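Local atomic coordinates of alpha-1,3-glucanase (Paenibacillus glycanilyticus, PDB entry 6K0P), a protein that hydrolyses alpha-1,3-glucan, cutting the alpha-1,3-glycosidic bonds between glucose units, as a member of glycoside hydrolase family 87. Residues Asn342-Asn347 and Thr376-Thr381; Asp396-Asn401 and Asp431-Gly436; Phe462-Ile467 and Val482-Pro487; Asn476-Asn481 and Arg508-Asn513. The protein carries 1 engineered substitution. All blocks are in the same frame, centred on the assembly; numbering follows the deposited sequence. Where two conformers were deposited one is given.

Contact 1. Residues Asn342-Asn347 and Thr376-Thr381; sequences NVIDNN and TNLTAT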
loop_
_atom_site.group_PDB
_atom_site.type_symbol
_atom_site.label_atom_id
_atom_site.label_comp_id
_atom_site.label_asym_id
_atom_site.label_seq_id
_atom_site.Cartn_x
_atom_site.Cartn_y
_atom_site.Cartn_z
ATOM N N ASN A 342 -10.408 15.269 -5.038
ATOM C CA ASN A 342 -10.098 14.687 -3.742
ATOM C C ASN A 342 -8.661 14.988 -3.350
ATOM O O ASN A 342 -7.773 15.142 -4.200
ATOM C CB ASN A 342 -10.325 13.179 -3.760
ATOM C CG ASN A 342 -11.774 12.822 -4.001
ATOM O OD1 ASN A 342 -12.613 12.961 -3.109
ATOM N ND2 ASN A 342 -12.083 12.384 -5.213
ATOM N N VAL A 343 -8.436 15.051 -2.044
ATOM C CA VAL A 343 -7.125 15.275 -1.454
ATOM C C VAL A 343 -6.746 13.993 -0.721
ATOM O O VAL A 343 -7.311 13.679 0.332
ATOM C CB VAL A 343 -7.157 16.481 -0.507
ATOM C CG1 VAL A 343 -5.841 16.619 0.252
ATOM C CG2 VAL A 343 -7.451 17.749 -1.313
ATOM N N ILE A 344 -5.814 13.237 -1.295
ATOM C CA ILE A 344 -5.286 12.021 -0.682
ATOM C C ILE A 344 -3.850 12.347 -0.299
ATOM O O ILE A 344 -2.938 12.238 -1.126
ATOM C CB ILE A 344 -5.364 10.829 -1.654
ATOM C CG1 ILE A 344 -6.770 10.711 -2.254
ATOM C CG2 ILE A 344 -4.939 9.527 -0.967
ATOM C CD1 ILE A 344 -7.869 10.545 -1.246
ATOM N N ASP A 345 -3.638 12.778 0.945
ATOM C CA ASP A 345 -2.395 13.423 1.344
ATOM C C ASP A 345 -1.807 12.777 2.587
ATOM O O ASP A 345 -2.505 12.588 3.589
ATOM C CB ASP A 345 -2.647 14.902 1.641
ATOM C CG ASP A 345 -1.397 15.623 2.069
ATOM O OD1 ASP A 345 -0.361 15.457 1.394
ATOM O OD2 ASP A 345 -1.450 16.367 3.069
ATOM N N ASN A 346 -0.517 12.461 2.534
ATOM C CA ASN A 346 0.231 12.088 3.728
ATOM C C ASN A 346 -0.310 10.816 4.368
ATOM O O ASN A 346 -0.534 10.750 5.576
ATOM C CB ASN A 346 0.326 13.234 4.742
ATOM C CG ASN A 346 1.592 13.155 5.559
ATOM O OD1 ASN A 346 2.692 13.218 5.007
ATOM N ND2 ASN A 346 1.455 12.989 6.873
ATOM N N ASN A 347 -0.499 9.794 3.538
ATOM C CA ASN A 347 -0.954 8.488 3.985
ATOM C C ASN A 347 0.141 7.459 3.748
ATOM O O ASN A 347 0.897 7.544 2.775
ATOM C CB ASN A 347 -2.209 8.069 3.233
ATOM C CG ASN A 347 -3.344 9.059 3.414
ATOM O OD1 ASN A 347 -3.926 9.148 4.490
ATOM N ND2 ASN A 347 -3.659 9.811 2.366
ATOM N N THR A 376 -0.760 13.065 -2.804
ATOM C CA THR A 376 0.475 13.747 -2.431
ATOM C C THR A 376 1.055 13.160 -1.155
ATOM O O THR A 376 0.315 12.768 -0.246
ATOM C CB THR A 376 0.251 15.256 -2.235
ATOM O OG1 THR A 376 -0.769 15.469 -1.247
ATOM C CG2 THR A 376 -0.185 15.915 -3.546
ATOM N N ASN A 377 2.387 13.109 -1.087
ATOM C CA ASN A 377 3.084 12.689 0.126
ATOM C C ASN A 377 2.602 11.308 0.567
ATOM O O ASN A 377 2.149 11.106 1.692
ATOM C CB ASN A 377 2.922 13.729 1.245
ATOM C CG ASN A 377 3.286 15.134 0.797
ATOM O OD1 ASN A 377 4.383 15.365 0.290
ATOM N ND2 ASN A 377 2.365 16.074 0.971
ATOM N N LEU A 378 2.704 10.349 -0.348
ATOM C CA LEU A 378 2.167 9.014 -0.120
ATOM C C LEU A 378 3.291 7.991 -0.094
ATOM O O LEU A 378 4.225 8.053 -0.906
ATOM C CB LEU A 378 1.171 8.630 -1.216
ATOM C CG LEU A 378 -0.055 9.530 -1.396
ATOM C CD1 LEU A 378 -0.972 8.950 -2.476
ATOM C CD2 LEU A 378 -0.822 9.687 -0.081
ATOM N N THR A 379 3.195 7.039 0.832
ATOM C CA THR A 379 4.119 5.918 0.900
ATOM C C THR A 379 3.328 4.630 0.754
ATOM O O THR A 379 2.284 4.462 1.392
ATOM C CB THR A 379 4.865 5.932 2.232
ATOM O OG1 THR A 379 5.738 7.069 2.257
ATOM C CG2 THR A 379 5.669 4.643 2.430
ATOM N N ALA A 380 3.812 3.729 -0.102
ATOM C CA ALA A 380 3.189 2.419 -0.281
ATOM C C ALA A 380 4.294 1.385 -0.440
ATOM O O ALA A 380 5.039 1.422 -1.422
ATOM C CB ALA A 380 2.252 2.417 -1.489
ATOM N N THR A 381 4.405 0.467 0.519
ATOM C CA THR A 381 5.493 -0.506 0.522
ATOM C C THR A 381 4.927 -1.898 0.768
ATOM O O THR A 381 3.798 -2.055 1.233
ATOM C CB THR A 381 6.520 -0.202 1.611
ATOM O OG1 THR A 381 5.877 -0.259 2.890
ATOM C CG2 THR A 381 7.134 1.186 1.407
#
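The carboxylate oxygen OD1 of D345 takes two hydrogen bonds from the neighbouring strand, one from OG1 of T376 at 2.7 Å and one from ND2 of N377 at 2.8 Å. The two donors reach it differently: the T376 hydroxyl comes from above the carboxylate plane, whereas the N377 amide uses the syn lone pair, on the side of the other oxygen. CG of D345 stands opposite its own backbone N (chi1 180°), which carries the acid across to these donors. This is the parallel coil-to-coil pairing of a right-handed beta-helix, and polar side chains suit this outward-facing, partly exposed row. T376 is also held through its backbone: its N donates to O of I344 at 2.9 Å, and its O accepts from N of N346.

At N346 and N377 both chains turn a corner with backbone angles in the left-handed region, a conformation that asparagine tolerates better than most residues. The amide of N377 serves two coils, since its OD1 accepts from ND2 of N401 on the next strand. OD1 of N346 accepts from N of N16, near the N-terminus of the modelled chain. Beyond the corner the strands pair again, with N of T379 donating to O of N347 at 3.1 Å.

Packing lies beneath. The buried amide of N347 is satisfied by N323 and F320 of the preceding coil, and its flank runs beside L378. The branched I344 and L378 suit the interior, and CD2 of L378 sits 3.7 Å from ND2 of N347 and 4.2 Å from CG2 of I344.

Contact 2. Residues Asp396-Asn401 and Asp431-Gly436; sequences DNLFQN and DTVIDG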
loop_
_atom_site.group_PDB
_atom_site.type_symbol
_atom_site.label_atom_id
_atom_site.label_comp_id
_atom_site.label_asym_id
_atom_site.label_seq_id
_atom_site.Cartn_x
_atom_site.Cartn_y
_atom_site.Cartn_z
ATOM N N ASP A 396 -5.992 15.709 -15.624
ATOM C CA ASP A 396 -5.619 16.717 -14.628
ATOM C C ASP A 396 -5.570 16.138 -13.213
ATOM O O ASP A 396 -6.192 16.656 -12.284
ATOM C CB ASP A 396 -6.531 17.948 -14.702
ATOM C CG ASP A 396 -6.054 19.088 -13.821
ATOM O OD1 ASP A 396 -4.827 19.288 -13.688
ATOM O OD2 ASP A 396 -6.914 19.793 -13.256
ATOM N N ASN A 397 -4.813 15.061 -13.049
ATOM C CA ASN A 397 -4.607 14.444 -11.744
ATOM C C ASN A 397 -3.122 14.438 -11.422
ATOM O O ASN A 397 -2.287 14.199 -12.304
ATOM C CB ASN A 397 -5.142 13.022 -11.728
ATOM C CG ASN A 397 -6.643 12.979 -11.876
ATOM O OD1 ASN A 397 -7.371 13.520 -11.041
ATOM N ND2 ASN A 397 -7.123 12.346 -12.940
ATOM N N LEU A 398 -2.798 14.700 -10.157
ATOM C CA LEU A 398 -1.422 14.871 -9.709
ATOM C C LEU A 398 -1.072 13.792 -8.693
ATOM O O LEU A 398 -1.840 13.541 -7.761
ATOM C CB LEU A 398 -1.258 16.245 -9.063
ATOM C CG LEU A 398 0.097 16.549 -8.426
ATOM C CD1 LEU A 398 1.226 16.594 -9.468
ATOM C CD2 LEU A 398 -0.000 17.871 -7.669
ATOM N N PHE A 399 0.093 13.165 -8.876
ATOM C CA PHE A 399 0.668 12.209 -7.936
ATOM C C PHE A 399 2.057 12.743 -7.616
ATOM O O PHE A 399 2.942 12.722 -8.480
ATOM C CB PHE A 399 0.739 10.824 -8.577
ATOM C CG PHE A 399 -0.607 10.291 -9.008
ATOM C CD1 PHE A 399 -1.200 10.719 -10.181
ATOM C CD2 PHE A 399 -1.279 9.355 -8.222
ATOM C CE1 PHE A 399 -2.442 10.237 -10.571
ATOM C CE2 PHE A 399 -2.524 8.866 -8.610
ATOM C CZ PHE A 399 -3.104 9.306 -9.785
ATOM N N GLN A 400 2.249 13.242 -6.393
ATOM C CA GLN A 400 3.422 14.048 -6.082
ATOM C C GLN A 400 4.033 13.634 -4.754
ATOM O O GLN A 400 3.317 13.441 -3.767
ATOM C CB GLN A 400 3.027 15.521 -6.023
ATOM C CG GLN A 400 4.176 16.480 -5.806
ATOM C CD GLN A 400 3.699 17.916 -5.900
ATOM O OE1 GLN A 400 2.900 18.372 -5.077
ATOM N NE2 GLN A 400 4.153 18.624 -6.926
ATOM N N ASN A 401 5.362 13.522 -4.732
ATOM C CA ASN A 401 6.137 13.128 -3.553
ATOM C C ASN A 401 5.713 11.746 -3.044
ATOM O O ASN A 401 5.106 11.590 -1.982
ATOM C CB ASN A 401 6.120 14.181 -2.440
ATOM C CG ASN A 401 7.124 13.857 -1.360
ATOM O OD1 ASN A 401 8.158 13.264 -1.647
ATOM N ND2 ASN A 401 6.828 14.218 -0.120
ATOM N N ASP A 431 -2.763 17.050 -18.291
ATOM C CA ASP A 431 -1.733 16.109 -17.861
ATOM C C ASP A 431 -2.135 15.304 -16.629
ATOM O O ASP A 431 -2.722 15.822 -15.670
ATOM C CB ASP A 431 -0.446 16.856 -17.519
ATOM C CG ASP A 431 0.429 17.104 -18.723
ATOM O OD1 ASP A 431 0.234 16.455 -19.776
ATOM O OD2 ASP A 431 1.317 17.960 -18.603
ATOM N N THR A 432 -1.767 14.027 -16.660
ATOM C CA THR A 432 -1.634 13.204 -15.470
ATOM C C THR A 432 -0.159 13.260 -15.111
ATOM O O THR A 432 0.694 12.912 -15.936
ATOM C CB THR A 432 -2.065 11.778 -15.792
ATOM O OG1 THR A 432 -3.454 11.776 -16.155
ATOM C CG2 THR A 432 -1.835 10.856 -14.592
ATOM N N VAL A 433 0.144 13.740 -13.909
ATOM C CA VAL A 433 1.503 14.109 -13.535
ATOM C C VAL A 433 1.979 13.212 -12.405
ATOM O O VAL A 433 1.299 13.081 -11.377
ATOM C CB VAL A 433 1.594 15.586 -13.112
ATOM C CG1 VAL A 433 3.023 15.924 -12.664
ATOM C CG2 VAL A 433 1.137 16.498 -14.238
ATOM N N ILE A 434 3.141 12.603 -12.599
ATOM C CA ILE A 434 3.895 11.950 -11.538
ATOM C C ILE A 434 5.114 12.836 -11.306
ATOM O O ILE A 434 5.949 13.000 -12.201
ATOM C CB ILE A 434 4.298 10.517 -11.921
ATOM C CG1 ILE A 434 3.081 9.571 -11.891
ATOM C CG2 ILE A 434 5.375 10.000 -10.962
ATOM C CD1 ILE A 434 2.098 9.728 -13.034
ATOM N N ASP A 435 5.208 13.451 -10.132
ATOM C CA ASP A 435 6.231 14.462 -9.865
ATOM C C ASP A 435 6.868 14.202 -8.509
ATOM O O ASP A 435 6.266 14.499 -7.473
ATOM C CB ASP A 435 5.623 15.863 -9.903
ATOM C CG ASP A 435 6.608 16.948 -9.480
ATOM O OD1 ASP A 435 7.834 16.716 -9.502
ATOM O OD2 ASP A 435 6.142 18.043 -9.112
ATOM N N GLY A 436 8.088 13.674 -8.519
ATOM C CA GLY A 436 8.783 13.416 -7.273
ATOM C C GLY A 436 8.444 12.048 -6.728
ATOM O O GLY A 436 7.442 11.885 -6.030
HETATM O O HOH W 1 -2.325 18.342 -14.417
HETATM O O HOH W 2 -5.415 10.817 -14.487
#
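Q400 and D435 lie side by side on the outer row, and NE2 of Q400 donates to OD2 of D435 at 3.0 Å. The carboxylate is met from above its plane, about 40° out, while OD2 lies in the plane of the glutamine amide. The other oxygen, OD1, accepts from ND2 of N481, so each oxygen of D435 has a partner.

The backbone pairs in parallel fashion: N of V433 bonds to O of N397, N of F399 to O of V433 at 2.8 Å, N of D435 to O of F399, and N of N401 to O of D435. At the start N of N397 makes only a weak bond to O of D431 (3.4 Å), but a water donates to that oxygen and to OD1 of D396. OD1 of N397 accepts from N of N373 and ND2 donates to O of N370; a second water, shared with OG1 of T432, is an additional partner of ND2.

L398 packs CD1 on CG1 of V433 at 3.7 Å. Facing inward, F399 has O of V433 in its ring plane, at the edge, and fills the interior with I434. At the corner OD1 of N401 accepts from N of G14, and G436 has backbone angles that favour glycine. Such stacked parallel strands turning corners in register mark a right-handed beta-helix of the pectate-lyase type.

Contact 3. Residues Phe462-Ile467 and Val482-Pro487; sequences FGAIWI and VDINNP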
loop_
_atom_site.group_PDB
_atom_site.type_symbol
_atom_site.label_atom_id
_atom_site.label_comp_id
_atom_site.label_asym_id
_atom_site.label_seq_id
_atom_site.Cartn_x
_atom_site.Cartn_y
_atom_site.Cartn_z
ATOM N N PHE A 462 7.445 -6.955 -15.239
ATOM C CA PHE A 462 6.998 -5.576 -15.079
ATOM C C PHE A 462 8.091 -4.664 -14.549
ATOM O O PHE A 462 8.801 -5.015 -13.602
ATOM C CB PHE A 462 5.713 -5.541 -14.247
ATOM C CG PHE A 462 4.580 -6.114 -15.001
ATOM C CD1 PHE A 462 3.863 -5.319 -15.878
ATOM C CD2 PHE A 462 4.327 -7.481 -14.968
ATOM C CE1 PHE A 462 2.862 -5.858 -16.664
ATOM C CE2 PHE A 462 3.327 -8.029 -15.744
ATOM C CZ PHE A 462 2.597 -7.223 -16.602
ATOM N N GLY A 463 8.231 -3.499 -15.192
ATOM C CA GLY A 463 9.172 -2.490 -14.766
ATOM C C GLY A 463 8.655 -1.695 -13.583
ATOM O O GLY A 463 7.516 -1.848 -13.138
ATOM N N ALA A 464 9.526 -0.817 -13.076
ATOM C CA ALA A 464 9.154 0.041 -11.953
ATOM C C ALA A 464 7.991 0.952 -12.311
ATOM O O ALA A 464 7.109 1.207 -11.477
ATOM C CB ALA A 464 10.354 0.875 -11.501
ATOM N N ILE A 465 7.981 1.477 -13.538
ATOM C CA ILE A 465 6.853 2.229 -14.071
ATOM C C ILE A 465 6.448 1.577 -15.379
ATOM O O ILE A 465 7.289 1.375 -16.269
ATOM C CB ILE A 465 7.180 3.720 -14.294
ATOM C CG1 ILE A 465 7.681 4.355 -12.995
ATOM C CG2 ILE A 465 5.936 4.467 -14.827
ATOM C CD1 ILE A 465 7.985 5.853 -13.105
ATOM N N TRP A 466 5.171 1.232 -15.486
ATOM C CA TRP A 466 4.596 0.628 -16.679
ATOM C C TRP A 466 3.668 1.645 -17.317
ATOM O O TRP A 466 2.694 2.082 -16.692
ATOM C CB TRP A 466 3.825 -0.631 -16.286
ATOM C CG TRP A 466 3.224 -1.445 -17.402
ATOM C CD1 TRP A 466 3.701 -1.607 -18.677
ATOM C CD2 TRP A 466 2.042 -2.241 -17.314
ATOM N NE1 TRP A 466 2.876 -2.450 -19.382
ATOM C CE2 TRP A 466 1.850 -2.856 -18.566
ATOM C CE3 TRP A 466 1.121 -2.490 -16.289
ATOM C CZ2 TRP A 466 0.771 -3.708 -18.822
ATOM C CZ3 TRP A 466 0.051 -3.334 -16.538
ATOM C CH2 TRP A 466 -0.117 -3.929 -17.795
ATOM N N ILE A 467 3.986 2.035 -18.548
ATOM C CA ILE A 467 3.158 2.934 -19.342
ATOM C C ILE A 467 2.483 2.060 -20.389
ATOM O O ILE A 467 3.132 1.624 -21.350
ATOM C CB ILE A 467 3.982 4.049 -19.992
ATOM C CG1 ILE A 467 4.817 4.817 -18.949
ATOM C CG2 ILE A 467 3.044 5.005 -20.737
ATOM C CD1 ILE A 467 6.239 4.259 -18.724
ATOM N N VAL A 482 12.116 11.460 -10.631
ATOM C CA VAL A 482 11.917 10.100 -10.141
ATOM C C VAL A 482 13.263 9.412 -9.994
ATOM O O VAL A 482 14.091 9.445 -10.911
ATOM C CB VAL A 482 11.001 9.286 -11.071
ATOM C CG1 VAL A 482 10.837 7.856 -10.521
ATOM C CG2 VAL A 482 9.654 9.948 -11.207
ATOM N N ASP A 483 13.466 8.763 -8.858
ATOM C CA ASP A 483 14.614 7.894 -8.650
ATOM C C ASP A 483 14.115 6.461 -8.553
ATOM O O ASP A 483 13.274 6.147 -7.701
ATOM C CB ASP A 483 15.375 8.294 -7.393
ATOM C CG ASP A 483 16.009 9.652 -7.529
ATOM O OD1 ASP A 483 16.715 9.864 -8.531
ATOM O OD2 ASP A 483 15.772 10.521 -6.668
ATOM N N ILE A 484 14.633 5.599 -9.421
ATOM C CA ILE A 484 14.235 4.196 -9.487
ATOM C C ILE A 484 15.462 3.379 -9.108
ATOM O O ILE A 484 16.451 3.335 -9.856
ATOM C CB ILE A 484 13.710 3.816 -10.876
ATOM C CG1 ILE A 484 12.398 4.559 -11.150
ATOM C CG2 ILE A 484 13.515 2.314 -10.982
ATOM C CD1 ILE A 484 11.933 4.500 -12.600
ATOM N N ASN A 485 15.418 2.755 -7.939
ATOM C CA ASN A 485 16.577 2.065 -7.389
ATOM C C ASN A 485 16.333 0.568 -7.407
ATOM O O ASN A 485 15.330 0.098 -6.860
ATOM C CB ASN A 485 16.839 2.532 -5.959
ATOM C CG ASN A 485 17.153 4.003 -5.892
ATOM O OD1 ASN A 485 18.045 4.488 -6.593
ATOM N ND2 ASN A 485 16.411 4.730 -5.067
ATOM N N ASN A 486 17.250 -0.171 -8.031
ATOM C CA ASN A 486 17.232 -1.626 -8.032
ATOM C C ASN A 486 15.866 -2.202 -8.415
ATOM O O ASN A 486 15.335 -3.072 -7.717
ATOM C CB ASN A 486 17.672 -2.144 -6.668
ATOM C CG ASN A 486 17.982 -3.632 -6.661
ATOM O OD1 ASN A 486 18.210 -4.243 -7.707
ATOM N ND2 ASN A 486 17.988 -4.224 -5.469
ATOM N N PRO A 487 15.261 -1.737 -9.512
ATOM C CA PRO A 487 14.001 -2.352 -9.943
ATOM C C PRO A 487 14.252 -3.810 -10.284
ATOM O O PRO A 487 15.355 -4.182 -10.696
ATOM C CB PRO A 487 13.628 -1.554 -11.194
ATOM C CG PRO A 487 14.947 -1.140 -11.770
ATOM C CD PRO A 487 15.830 -0.870 -10.564
#
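Two torsions of I484 set its branches against A464: with CG2 opposite the backbone N and CG1 opposite the carbonyl carbon (chi1 -66°), the branched methyl is presented to CB of A464 at 3.5 Å, and the extended chain (chi2 168°) carries CD1 onward to I465. There CD1 of I484 meets CD1 of I465 at 4.2 Å. I465 is extended in the same way, chi2 -178°, and its CD1 also reaches CG1 of V482, 4.3 Å off, so this one methyl lies against two residues of the opposite strand.

These are purely apolar meetings between different faces of a beta-helix rather than between paired strands. Strand 475-485 and strand 465-469 face each other across the hydrophobic interior, and aliphatic side chains, having no polar ends to satisfy, suit it. V482 and I484 alternate inward, while D483 and N485 between them turn to the other face, where R13 and N513 hold D483.

A464 precedes I465 in the chain, and its small side chain lets the backbone come near the far wall. CB of P487, just past the end of strand 475-485, lies 4.1 Å from CB of A464. The proline ring is itself apolar and fits this buried place, touching P517 as well. The side chains of L439, I415 and L492 also touch I465, continuing the apolar filling of the interior.

Contact 4. Residues Asn476-Asn481 and Arg508-Asn513; sequences NILIKN and RVENVN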
loop_
_atom_site.group_PDB
_atom_site.type_symbol
_atom_site.label_atom_id
_atom_site.label_comp_id
_atom_site.label_asym_id
_atom_site.label_seq_id
_atom_site.Cartn_x
_atom_site.Cartn_y
_atom_site.Cartn_z
ATOM N N ASN A 476 -0.904 12.648 -22.636
ATOM C CA ASN A 476 -0.734 13.690 -21.628
ATOM C C ASN A 476 -0.302 13.097 -20.287
ATOM O O ASN A 476 -1.000 13.189 -19.280
ATOM C CB ASN A 476 -2.000 14.547 -21.520
ATOM C CG ASN A 476 -2.322 15.234 -22.825
ATOM O OD1 ASN A 476 -1.454 15.883 -23.408
ATOM N ND2 ASN A 476 -3.544 15.057 -23.321
ATOM N N ILE A 477 0.877 12.476 -20.312
ATOM C CA ILE A 477 1.494 11.830 -19.159
ATOM C C ILE A 477 2.846 12.486 -18.957
ATOM O O ILE A 477 3.675 12.486 -19.873
ATOM C CB ILE A 477 1.689 10.325 -19.401
ATOM C CG1 ILE A 477 0.369 9.648 -19.789
ATOM C CG2 ILE A 477 2.360 9.668 -18.188
ATOM C CD1 ILE A 477 -0.690 9.683 -18.724
ATOM N N LEU A 478 3.074 13.039 -17.769
ATOM C CA LEU A 478 4.336 13.680 -17.425
ATOM C C LEU A 478 4.919 12.969 -16.212
ATOM O O LEU A 478 4.284 12.932 -15.152
ATOM C CB LEU A 478 4.122 15.167 -17.138
ATOM C CG LEU A 478 5.353 15.923 -16.654
ATOM C CD1 LEU A 478 6.451 15.819 -17.689
ATOM C CD2 LEU A 478 5.027 17.390 -16.373
ATOM N N ILE A 479 6.105 12.385 -16.375
ATOM C CA ILE A 479 6.795 11.657 -15.309
ATOM C C ILE A 479 8.078 12.421 -15.038
ATOM O O ILE A 479 8.959 12.481 -15.903
ATOM C CB ILE A 479 7.101 10.205 -15.708
ATOM C CG1 ILE A 479 5.806 9.417 -15.941
ATOM C CG2 ILE A 479 7.981 9.522 -14.651
ATOM C CD1 ILE A 479 5.971 8.168 -16.788
ATOM N N LYS A 480 8.194 13.021 -13.857
ATOM C CA LYS A 480 9.355 13.857 -13.602
ATOM C C LYS A 480 9.845 13.705 -12.173
ATOM O O LYS A 480 9.062 13.459 -11.250
ATOM C CB LYS A 480 9.085 15.327 -13.946
ATOM C CG LYS A 480 7.951 15.984 -13.193
ATOM C CD LYS A 480 7.824 17.450 -13.618
ATOM C CE LYS A 480 6.591 18.112 -13.033
ATOM N NZ LYS A 480 6.501 19.558 -13.433
ATOM N N ASN A 481 11.165 13.850 -12.011
ATOM C CA ASN A 481 11.822 13.860 -10.701
ATOM C C ASN A 481 11.655 12.521 -9.977
ATOM O O ASN A 481 11.137 12.438 -8.863
ATOM C CB ASN A 481 11.339 15.048 -9.860
ATOM C CG ASN A 481 11.530 16.362 -10.585
ATOM O OD1 ASN A 481 12.624 16.655 -11.056
ATOM N ND2 ASN A 481 10.462 17.145 -10.708
ATOM N N ARG A 508 6.081 12.335 -21.576
ATOM C CA ARG A 508 7.374 12.958 -21.334
ATOM C C ARG A 508 7.938 12.492 -20.005
ATOM O O ARG A 508 7.198 12.338 -19.028
ATOM C CB ARG A 508 7.265 14.480 -21.321
ATOM C CG ARG A 508 6.663 15.065 -22.592
ATOM C CD ARG A 508 5.166 15.253 -22.433
ATOM N NE ARG A 508 4.879 16.376 -21.549
ATOM C CZ ARG A 508 3.739 16.540 -20.885
ATOM N NH1 ARG A 508 2.764 15.644 -20.989
ATOM N NH2 ARG A 508 3.579 17.610 -20.115
ATOM N N VAL A 509 9.254 12.283 -19.986
ATOM C CA VAL A 509 9.994 11.788 -18.828
ATOM C C VAL A 509 11.142 12.761 -18.593
ATOM O O VAL A 509 11.924 13.020 -19.515
ATOM C CB VAL A 509 10.533 10.371 -19.091
ATOM C CG1 VAL A 509 11.205 9.801 -17.857
ATOM C CG2 VAL A 509 9.406 9.439 -19.573
ATOM N N GLU A 510 11.246 13.307 -17.376
ATOM C CA GLU A 510 12.226 14.356 -17.089
ATOM C C GLU A 510 12.868 14.128 -15.726
ATOM O O GLU A 510 12.161 13.909 -14.738
ATOM C CB GLU A 510 11.551 15.735 -17.072
ATOM C CG GLU A 510 10.742 16.076 -18.317
ATOM C CD GLU A 510 9.970 17.382 -18.180
ATOM O OE1 GLU A 510 9.842 17.896 -17.043
ATOM O OE2 GLU A 510 9.481 17.888 -19.215
ATOM N N ASN A 511 14.196 14.229 -15.655
ATOM C CA ASN A 511 14.931 14.153 -14.386
ATOM C C ASN A 511 14.657 12.826 -13.671
ATOM O O ASN A 511 14.062 12.778 -12.592
ATOM C CB ASN A 511 14.600 15.325 -13.451
ATOM C CG ASN A 511 14.852 16.670 -14.085
ATOM O OD1 ASN A 511 15.756 16.822 -14.903
ATOM N ND2 ASN A 511 14.060 17.663 -13.697
ATOM N N VAL A 512 15.101 11.747 -14.304
ATOM C CA VAL A 512 14.861 10.400 -13.805
ATOM C C VAL A 512 16.194 9.671 -13.743
ATOM O O VAL A 512 16.978 9.723 -14.697
ATOM C CB VAL A 512 13.847 9.639 -14.679
ATOM C CG1 VAL A 512 13.752 8.178 -14.257
ATOM C CG2 VAL A 512 12.482 10.309 -14.586
ATOM N N ASN A 513 16.453 9.004 -12.621
ATOM C CA ASN A 513 17.624 8.156 -12.450
ATOM C C ASN A 513 17.160 6.716 -12.294
ATOM O O ASN A 513 16.275 6.432 -11.476
ATOM C CB ASN A 513 18.424 8.588 -11.220
ATOM C CG ASN A 513 18.970 9.983 -11.360
ATOM O OD1 ASN A 513 19.650 10.294 -12.337
ATOM N ND2 ASN A 513 18.651 10.846 -10.403
HETATM O O HOH W 3 7.779 19.800 -16.304
#
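R508 lays one face of its guanidinium over CB of L478, which stands 3.7 Å above the plane, offset toward the rim. The arginine reaches back in this way because its chain is bent at chi2 and chi3 (94° and 73°), bringing NH2 within 3.9 Å of CB of L478. Its charge is met outside the pair: NH2 forms a salt bridge with D431, and NH1 bonds to O of N506. A long aliphatic stem with a charged end suits a residue that covers a leucine and still meets an acid. L478 is shared, since its CD1 packs against CD of E510.

Backbone bonds tie the two strands in parallel, from N of R508 to O of I477 through N of I479 to O of R508 and N of E510 to O of I479, the last 2.8 Å long. This is one coil-to-coil step of the right-handed beta-helix, with I479 and V509 turned inward as beta-branched apolar residues.

K480 and E510 run alongside each other on the outer row, but NZ and OE1 are 5.2 Å apart and a water bridges them, donating to the acid and accepting from the lysine. At the corner two asparagines, N481 and N511, lie side by side in register, both in the left-handed backbone region. Their amide planes are 27° apart, and ND2 of N511 donates to OD1 of N481 at 3.2 Å. OD1 of N511 accepts from ND2 of N543, continuing the row to the next coil.

The four contacts all lie in the beta-helical part of the catalytic domain and follow the beta-helix along its axis. Contact 1 closes before contact 2 opens, and their centres, 12 Å apart, are joined through neighbouring strands 374-383 and 397-407. Contact 2 leads on to contact 4, 10 Å away between centres, through strands 432-435 and 475-485. Contacts 3 and 4 share strand 475-485 and alternate along the chain: contact 4 pairs it with the next coil, whereas contact 3 looks across the interior to strand 465-469. Contacts 1 and 4, about 19 Å apart between centres, do not touch. Coil-to-coil pairing and interior packing thus build the elongated scaffold of the catalytic domain.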